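Local coordinates for protein acetyl-CoA C-acetyltransferase (Syntrophomonas wolfei subsp. wolfei, PDB 7N7Z) that probably catalyses the reversible condensation of two acetyl-CoA molecules to acetoacetyl-CoA and free CoA, at residues Glu170-Thr175 / Met292-Ala297; Glu285-Lys290 / Pro296-Pro301; Ala322-Val327 / Ser352-Gly357. One frame throughout, in Å; residues are numbered along the deposited sequence.

Contact 1. Residues Glu170-Thr175 / Met292-Ala297; sequences EKYGIT and MGLGPA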
loop_
_atom_site.group_PDB
_atom_site.type_symbol
_atom_site.label_atom_id
_atom_site.label_comp_id
_atom_site.label_asym_id
_atom_site.label_seq_id
_atom_site.Cartn_x
_atom_site.Cartn_y
_atom_site.Cartn_z
ATOM N N GLU B 170 22.896 -25.918 -17.009
ATOM C CA GLU B 170 23.843 -26.686 -16.207
ATOM C C GLU B 170 23.749 -28.175 -16.518
ATOM O O GLU B 170 24.763 -28.829 -16.786
ATOM C CB GLU B 170 23.589 -26.435 -14.721
ATOM C CG GLU B 170 24.078 -25.087 -14.221
ATOM C CD GLU B 170 24.225 -25.048 -12.711
ATOM O OE1 GLU B 170 23.355 -25.613 -12.014
ATOM O OE2 GLU B 170 25.211 -24.456 -12.223
ATOM N N LYS B 171 22.534 -28.729 -16.484
ATOM C CA LYS B 171 22.365 -30.167 -16.677
ATOM C C LYS B 171 22.956 -30.617 -18.007
ATOM O O LYS B 171 23.743 -31.568 -18.059
ATOM C CB LYS B 171 20.882 -30.533 -16.594
ATOM C CG LYS B 171 20.597 -32.018 -16.770
ATOM C CD LYS B 171 19.115 -32.285 -16.973
ATOM C CE LYS B 171 18.865 -33.745 -17.321
ATOM N NZ LYS B 171 17.443 -34.006 -17.672
ATOM N N TYR B 172 22.578 -29.952 -19.094
ATOM C CA TYR B 172 23.065 -30.298 -20.423
ATOM C C TYR B 172 24.333 -29.548 -20.801
ATOM O O TYR B 172 24.842 -29.741 -21.910
ATOM C CB TYR B 172 21.978 -30.027 -21.465
ATOM C CG TYR B 172 20.786 -30.946 -21.342
ATOM C CD1 TYR B 172 20.916 -32.313 -21.549
ATOM C CD2 TYR B 172 19.533 -30.450 -21.014
ATOM C CE1 TYR B 172 19.830 -33.159 -21.438
ATOM C CE2 TYR B 172 18.441 -31.288 -20.899
ATOM C CZ TYR B 172 18.595 -32.641 -21.112
ATOM O OH TYR B 172 17.509 -33.479 -21.000
ATOM N N GLY B 173 24.852 -28.703 -19.917
ATOM C CA GLY B 173 26.087 -27.998 -20.191
ATOM C C GLY B 173 25.999 -27.079 -21.390
ATOM O O GLY B 173 26.864 -27.113 -22.271
ATOM N N ILE B 174 24.956 -26.258 -21.441
ATOM C CA ILE B 174 24.804 -25.255 -22.488
ATOM C C ILE B 174 25.569 -24.010 -22.069
ATOM O O ILE B 174 25.484 -23.568 -20.917
ATOM C CB ILE B 174 23.317 -24.940 -22.737
ATOM C CG1 ILE B 174 22.585 -26.191 -23.232
ATOM C CG2 ILE B 174 23.173 -23.807 -23.746
ATOM C CD1 ILE B 174 21.083 -26.125 -23.062
ATOM N N THR B 175 26.317 -23.438 -23.004
ATOM C CA THR B 175 27.195 -22.315 -22.719
ATOM C C THR B 175 26.597 -21.008 -23.228
ATOM O O THR B 175 25.685 -20.988 -24.057
ATOM C CB THR B 175 28.573 -22.535 -23.348
ATOM O OG1 THR B 175 28.443 -22.642 -24.770
ATOM C CG2 THR B 175 29.208 -23.803 -22.805
ATOM N N MET B 292 11.319 -26.876 -15.792
ATOM C CA MET B 292 10.083 -26.738 -16.555
ATOM C C MET B 292 10.345 -26.524 -18.039
ATOM O O MET B 292 9.497 -26.860 -18.874
ATOM C CB MET B 292 9.251 -25.575 -15.999
ATOM C CG MET B 292 10.026 -24.280 -15.746
ATOM S SD MET B 292 10.499 -23.409 -17.253
ATOM C CE MET B 292 8.902 -22.852 -17.833
ATOM N N GLY B 293 11.510 -25.975 -18.388
ATOM C CA GLY B 293 11.774 -25.640 -19.777
ATOM C C GLY B 293 11.706 -26.829 -20.715
ATOM O O GLY B 293 11.437 -26.665 -21.908
ATOM N N LEU B 294 11.942 -28.032 -20.199
ATOM C CA LEU B 294 11.975 -29.227 -21.034
ATOM C C LEU B 294 10.592 -29.798 -21.323
ATOM O O LEU B 294 10.499 -30.845 -21.974
ATOM C CB LEU B 294 12.840 -30.301 -20.370
ATOM C CG LEU B 294 14.237 -29.850 -19.937
ATOM C CD1 LEU B 294 14.908 -30.918 -19.088
ATOM C CD2 LEU B 294 15.088 -29.510 -21.152
ATOM N N GLY B 295 9.526 -29.145 -20.864
ATOM C CA GLY B 295 8.180 -29.631 -21.059
ATOM C C GLY B 295 7.857 -29.992 -22.497
ATOM O O GLY B 295 7.298 -31.058 -22.778
ATOM N N PRO B 296 8.185 -29.104 -23.439
ATOM C CA PRO B 296 7.908 -29.415 -24.851
ATOM C C PRO B 296 8.558 -30.703 -25.324
ATOM O O PRO B 296 8.047 -31.338 -26.254
ATOM C CB PRO B 296 8.465 -28.193 -25.594
ATOM C CG PRO B 296 8.433 -27.090 -24.588
ATOM C CD PRO B 296 8.717 -27.741 -23.267
ATOM N N ALA B 297 9.670 -31.113 -24.709
ATOM C CA ALA B 297 10.327 -32.350 -25.116
ATOM C C ALA B 297 9.533 -33.585 -24.713
ATOM O O ALA B 297 9.801 -34.673 -25.233
ATOM C CB ALA B 297 11.732 -32.417 -24.519
#
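The phenol ring of Y172 meets L294 at its edge: CD2 of L294 lies near the ring plane, 3.8 Å from CE2 of Y172. The other leucine methyl, CD1, lies near CE2 and OH of Y172, at 4.0 Å and 4.1 Å. On one face of the ring runs the aliphatic chain of K171, its CD 4.1 Å above the plane of Y172 and shifted toward the rim. That lysine is extended throughout, with CG anti to the backbone N (chi1 -179°), which carries its ammonium group alongside the ring to the phenol end. There NZ of K171 gives a weak hydrogen bond to OH of Y172 at 3.4 Å and brushes CD1 of L294. Y172 and L294 come at each other from opposite directions. The tyrosine stands where helix 161-172 finishes in a Schellman motif: G173, with positive phi, is the C-prime residue, its N bonded weakly to O of E170 while N of I174 returns to O of A169. This helix end, in the N-terminal half of the thiolase, is thereby set against a turn of the C-terminal half. L294 closes a short 3-10 segment there, G295 N binding M292 O at 3.0 Å, and its own carbonyl O receives A297 N at 2.9 Å as the chain enters helix 296-307. The L294 side chain is about 7 Å from that of C388, a predicted proton acceptor. The leucine is buried and also packs on I168, one turn before Y172 in helix 161-172, whereas the lysine is exposed. Y172 further rests on M333 and E336 of helix 324-336, and its carbonyl O accepts a weak bond from NH1 of R332.

Contact 2. Residues Glu285-Lys290 / Pro296-Pro301; sequences EGVDAK and PAVAMP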
loop_
_atom_site.group_PDB
_atom_site.type_symbol
_atom_site.label_atom_id
_atom_site.label_comp_id
_atom_site.label_asym_id
_atom_site.label_seq_id
_atom_site.Cartn_x
_atom_site.Cartn_y
_atom_site.Cartn_z
ATOM N N GLU B 285 1.545 -32.316 -20.607
ATOM C CA GLU B 285 2.491 -33.273 -20.051
ATOM C C GLU B 285 3.554 -32.514 -19.270
ATOM O O GLU B 285 4.204 -31.613 -19.810
ATOM C CB GLU B 285 3.128 -34.127 -21.148
ATOM C CG GLU B 285 4.059 -35.214 -20.617
ATOM C CD GLU B 285 3.314 -36.354 -19.942
ATOM O OE1 GLU B 285 2.076 -36.434 -20.091
ATOM O OE2 GLU B 285 3.968 -37.171 -19.258
ATOM N N GLY B 286 3.736 -32.868 -18.003
ATOM C CA GLY B 286 4.559 -32.096 -17.105
ATOM C C GLY B 286 5.979 -32.612 -16.980
ATOM O O GLY B 286 6.291 -33.749 -17.328
ATOM N N VAL B 287 6.846 -31.728 -16.490
ATOM C CA VAL B 287 8.191 -32.070 -16.057
ATOM C C VAL B 287 8.419 -31.377 -14.720
ATOM O O VAL B 287 7.631 -30.532 -14.295
ATOM C CB VAL B 287 9.270 -31.661 -17.082
ATOM C CG1 VAL B 287 9.091 -32.434 -18.380
ATOM C CG2 VAL B 287 9.229 -30.163 -17.340
ATOM N N ASP B 288 9.509 -31.745 -14.053
ATOM C CA ASP B 288 9.796 -31.164 -12.749
ATOM C C ASP B 288 9.888 -29.646 -12.852
ATOM O O ASP B 288 10.498 -29.103 -13.777
ATOM C CB ASP B 288 11.094 -31.734 -12.182
ATOM C CG ASP B 288 11.309 -31.351 -10.731
ATOM O OD1 ASP B 288 11.729 -30.203 -10.475
ATOM O OD2 ASP B 288 11.048 -32.195 -9.849
ATOM N N ALA B 289 9.270 -28.961 -11.886
ATOM C CA ALA B 289 9.217 -27.502 -11.919
ATOM C C ALA B 289 10.602 -26.892 -12.088
ATOM O O ALA B 289 10.760 -25.865 -12.758
ATOM C CB ALA B 289 8.560 -26.976 -10.642
ATOM N N LYS B 290 11.621 -27.513 -11.491
ATOM C CA LYS B 290 12.970 -26.962 -11.537
ATOM C C LYS B 290 13.608 -27.071 -12.916
ATOM O O LYS B 290 14.670 -26.475 -13.135
ATOM C CB LYS B 290 13.843 -27.662 -10.494
ATOM C CG LYS B 290 13.269 -27.592 -9.083
ATOM C CD LYS B 290 14.321 -27.887 -8.023
ATOM C CE LYS B 290 14.986 -26.613 -7.517
ATOM N NZ LYS B 290 16.016 -26.102 -8.465
ATOM N N PRO B 296 8.185 -29.104 -23.439
ATOM C CA PRO B 296 7.908 -29.415 -24.851
ATOM C C PRO B 296 8.558 -30.703 -25.324
ATOM O O PRO B 296 8.047 -31.338 -26.254
ATOM C CB PRO B 296 8.465 -28.193 -25.594
ATOM C CG PRO B 296 8.433 -27.090 -24.588
ATOM C CD PRO B 296 8.717 -27.741 -23.267
ATOM N N ALA B 297 9.670 -31.113 -24.709
ATOM C CA ALA B 297 10.327 -32.350 -25.116
ATOM C C ALA B 297 9.533 -33.585 -24.713
ATOM O O ALA B 297 9.801 -34.673 -25.233
ATOM C CB ALA B 297 11.732 -32.417 -24.519
ATOM N N VAL B 298 8.571 -33.446 -23.800
ATOM C CA VAL B 298 7.700 -34.549 -23.430
ATOM C C VAL B 298 6.276 -34.357 -23.943
ATOM O O VAL B 298 5.572 -35.350 -24.158
ATOM C CB VAL B 298 7.701 -34.765 -21.900
ATOM C CG1 VAL B 298 9.065 -35.255 -21.432
ATOM C CG2 VAL B 298 7.306 -33.492 -21.165
ATOM N N ALA B 299 5.835 -33.116 -24.154
ATOM C CA ALA B 299 4.494 -32.881 -24.674
ATOM C C ALA B 299 4.425 -33.127 -26.177
ATOM O O ALA B 299 3.455 -33.714 -26.668
ATOM C CB ALA B 299 4.050 -31.454 -24.350
ATOM N N MET B 300 5.441 -32.688 -26.920
ATOM C CA MET B 300 5.414 -32.860 -28.370
ATOM C C MET B 300 5.351 -34.325 -28.778
ATOM O O MET B 300 4.494 -34.676 -29.607
ATOM C CB MET B 300 6.626 -32.159 -28.993
ATOM C CG MET B 300 6.546 -30.645 -28.957
ATOM S SD MET B 300 8.140 -29.878 -29.305
ATOM C CE MET B 300 8.241 -30.102 -31.079
ATOM N N PRO B 301 6.196 -35.222 -28.259
ATOM C CA PRO B 301 6.047 -36.639 -28.627
ATOM C C PRO B 301 4.706 -37.219 -28.218
ATOM O O PRO B 301 4.163 -38.072 -28.931
ATOM C CB PRO B 301 7.206 -37.325 -27.886
ATOM C CG PRO B 301 8.162 -36.229 -27.536
ATOM C CD PRO B 301 7.325 -35.006 -27.338
#
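Where strand 277-285 gives out at E285, the backbone passes the first turn of helix 296-307, the CA atoms of E285 and A299 standing 5.1 Å apart. V298 carries most of the packing. Its CG2 methyl points into the angle between two side chains, 3.5 Å from CG1 of V287, tighter than ordinary van der Waals contact, and 3.7 Å from CG of E285. The carbonyl O of G286 borders CG2 of V298 at 4.0 Å. E285 and V298 cross at about a right angle. With CG of E285 trans to its own N (chi1 -176°), the aliphatic part of the glutamate is laid on the helix: CB of E285 sits 4.0 Å from CA of A299, and CG lies near the carbonyl O of V298. The chain then bends at chi2 (72°), and OE1 forms a salt bridge with K302, one turn beyond V298. The contact packs the connection leaving central-sheet strand 277-285 against helix 296-307, in the C-terminal half of the thiolase. Beyond V287, D288 makes an Asx turn with N of K290. The helix is kinked at P301, whose N has no bond to the preceding turn. V298 also touches M333 of helix 324-336, as P301 does L334; M300 packs on W317 and V319 of strand 316-319. The loop belongs to the subunit interface too, since the backbone of G286 is hydrogen-bonded to a second subunit and E285 packs against R82 of that subunit. E285 therefore plays two parts, lending its methylene groups to an apolar contact while its carboxylate pairs with K302, consistent with a charge balanced beside the V287-V298 contact.

Contact 3. Residues Ala322-Val327 / Ser352-Gly357; sequences AFAAQV and SGIGLG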
loop_
_atom_site.group_PDB
_atom_site.type_symbol
_atom_site.label_atom_id
_atom_site.label_comp_id
_atom_site.label_asym_id
_atom_site.label_seq_id
_atom_site.Cartn_x
_atom_site.Cartn_y
_atom_site.Cartn_z
ATOM N N ALA B 322 11.252 -19.656 -24.509
ATOM C CA ALA B 322 11.263 -18.905 -23.258
ATOM C C ALA B 322 12.665 -18.413 -22.925
ATOM O O ALA B 322 12.846 -17.256 -22.529
ATOM C CB ALA B 322 10.718 -19.766 -22.119
ATOM N N PHE B 323 13.664 -19.280 -23.075
ATOM C CA PHE B 323 15.061 -18.910 -22.919
ATOM C C PHE B 323 15.876 -19.722 -23.913
ATOM O O PHE B 323 15.524 -20.859 -24.240
ATOM C CB PHE B 323 15.563 -19.154 -21.490
ATOM C CG PHE B 323 14.668 -18.582 -20.425
ATOM C CD1 PHE B 323 13.631 -19.334 -19.896
ATOM C CD2 PHE B 323 14.861 -17.295 -19.956
ATOM C CE1 PHE B 323 12.807 -18.811 -18.918
ATOM C CE2 PHE B 323 14.039 -16.767 -18.980
ATOM C CZ PHE B 323 13.011 -17.525 -18.460
ATOM N N ALA B 324 16.966 -19.126 -24.400
ATOM C CA ALA B 324 17.814 -19.820 -25.365
ATOM C C ALA B 324 18.300 -21.151 -24.803
ATOM O O ALA B 324 18.235 -22.185 -25.478
ATOM C CB ALA B 324 18.997 -18.934 -25.756
ATOM N N ALA B 325 18.791 -21.142 -23.561
ATOM C CA ALA B 325 19.201 -22.387 -22.922
ATOM C C ALA B 325 18.038 -23.364 -22.830
ATOM O O ALA B 325 18.217 -24.576 -23.003
ATOM C CB ALA B 325 19.766 -22.100 -21.530
ATOM N N GLN B 326 16.835 -22.854 -22.559
ATOM C CA GLN B 326 15.665 -23.721 -22.472
ATOM C C GLN B 326 15.414 -24.439 -23.790
ATOM O O GLN B 326 15.135 -25.644 -23.809
ATOM C CB GLN B 326 14.441 -22.900 -22.063
ATOM C CG GLN B 326 13.145 -23.693 -21.999
ATOM C CD GLN B 326 12.207 -23.405 -23.161
ATOM O OE1 GLN B 326 12.413 -22.466 -23.930
ATOM N NE2 GLN B 326 11.164 -24.217 -23.287
ATOM N N VAL B 327 15.515 -23.716 -24.907
ATOM C CA VAL B 327 15.306 -24.330 -26.216
ATOM C C VAL B 327 16.380 -25.375 -26.487
ATOM O O VAL B 327 16.083 -26.524 -26.834
ATOM C CB VAL B 327 15.287 -23.254 -27.316
ATOM C CG1 VAL B 327 15.052 -23.892 -28.682
ATOM C CG2 VAL B 327 14.232 -22.208 -27.018
ATOM N N SER B 352 10.628 -15.979 -32.055
ATOM C CA SER B 352 9.694 -16.481 -31.055
ATOM C C SER B 352 9.792 -15.653 -29.779
ATOM O O SER B 352 10.024 -14.441 -29.839
ATOM C CB SER B 352 9.962 -17.961 -30.773
ATOM O OG SER B 352 8.850 -18.563 -30.133
ATOM N N GLY B 353 9.622 -16.296 -28.621
ATOM C CA GLY B 353 9.558 -15.556 -27.372
ATOM C C GLY B 353 10.774 -14.689 -27.110
ATOM O O GLY B 353 10.656 -13.612 -26.519
ATOM N N ILE B 354 11.954 -15.139 -27.535
ATOM C CA ILE B 354 13.168 -14.380 -27.254
ATOM C C ILE B 354 13.185 -13.083 -28.053
ATOM O O ILE B 354 13.571 -12.026 -27.539
ATOM C CB ILE B 354 14.413 -15.237 -27.541
ATOM C CG1 ILE B 354 14.498 -16.399 -26.549
ATOM C CG2 ILE B 354 15.672 -14.384 -27.464
ATOM C CD1 ILE B 354 15.440 -17.508 -26.981
ATOM N N GLY B 355 12.768 -13.135 -29.315
ATOM C CA GLY B 355 12.798 -11.963 -30.167
ATOM C C GLY B 355 11.530 -11.137 -30.108
ATOM O O GLY B 355 11.586 -9.904 -30.095
ATOM N N LEU B 356 10.377 -11.805 -30.073
ATOM C CA LEU B 356 9.093 -11.116 -30.115
ATOM C C LEU B 356 8.511 -10.834 -28.738
ATOM O O LEU B 356 7.675 -9.933 -28.612
ATOM C CB LEU B 356 8.081 -11.938 -30.918
ATOM C CG LEU B 356 8.232 -11.907 -32.439
ATOM C CD1 LEU B 356 7.346 -12.966 -33.075
ATOM C CD2 LEU B 356 7.904 -10.528 -32.993
ATOM N N GLY B 357 8.920 -11.569 -27.715
ATOM C CA GLY B 357 8.409 -11.391 -26.372
ATOM C C GLY B 357 7.504 -12.537 -25.952
ATOM O O GLY B 357 7.112 -13.393 -26.746
#
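The carbonyl O of S352 takes N of L356 at 2.7 Å and, weakly, N of G355, in the short helix from which I354 reaches across to the peptide link between F323 and A324. The work there falls to one methyl, CD1 of I354: it lies 3.4 Å from N of A324 and 3.8 Å from C of F323. The CB of A324 flanks CD1 of I354 at 4.0 Å. I354 reaches this place because CG1 is anti to its carbonyl carbon (chi1 -67°) and the branch then runs out extended. Beside it, with CA atoms 5.6 Å apart, G353 faces A322; having no side chain, it lets the two backbones pass closely. A322 gives its N-H to OE1 of Q326 at 3.1 Å. That bond is bent, 140° at the hydrogen, and the donor stands 40° out of the carbonyl plane. Q326 thus folds back over the start of its own helix and ties it to the preceding loop, while its NE2 serves the carbonyl O of G293. F323 is the N-cap residue of helix 324-336, its O receiving V327 N at 2.9 Å; its side chain leaves the backbone away from the other segment, and F323 packs on M161 and A165 of helix 161-172. The I354 side chain also touches A183 and H187 of helix 176-196 and E321, whose N is bound by OG of S352, the N-cap residue of helix 353-356. A322 and F323 end the Asn-Glu-Ala-Phe motif of thiolases, and G357 opens the Gly-His-Pro motif that contains H358, a predicted proton acceptor. Side by side, these two loops are characteristic of the thiolase active site, with the A322 side chain about 4 Å from that of C388.

How the contacts relate
Contact 1 closes the long loop, 170 to 297, joining the end of helix 161-172 to the turn before helix 296-307. Contact 2 is local: it closes the short connection from strand 277-285 into that helix, overlaps contact 1 by sharing P296 and A297, and runs past it to 301. V287 links the two, its CG2 packing 3.6 Å from CA of M292. Contact 3 follows in series, closing 322 to 357. A probable hydrogen bond from NE2 of Q326 to O of G293, 2.8 Å, ties it to contact 1. Together the contacts join helices 161-172, 296-307, 324-336 and 353-356, and M292, P296 and Q326 pack on C388.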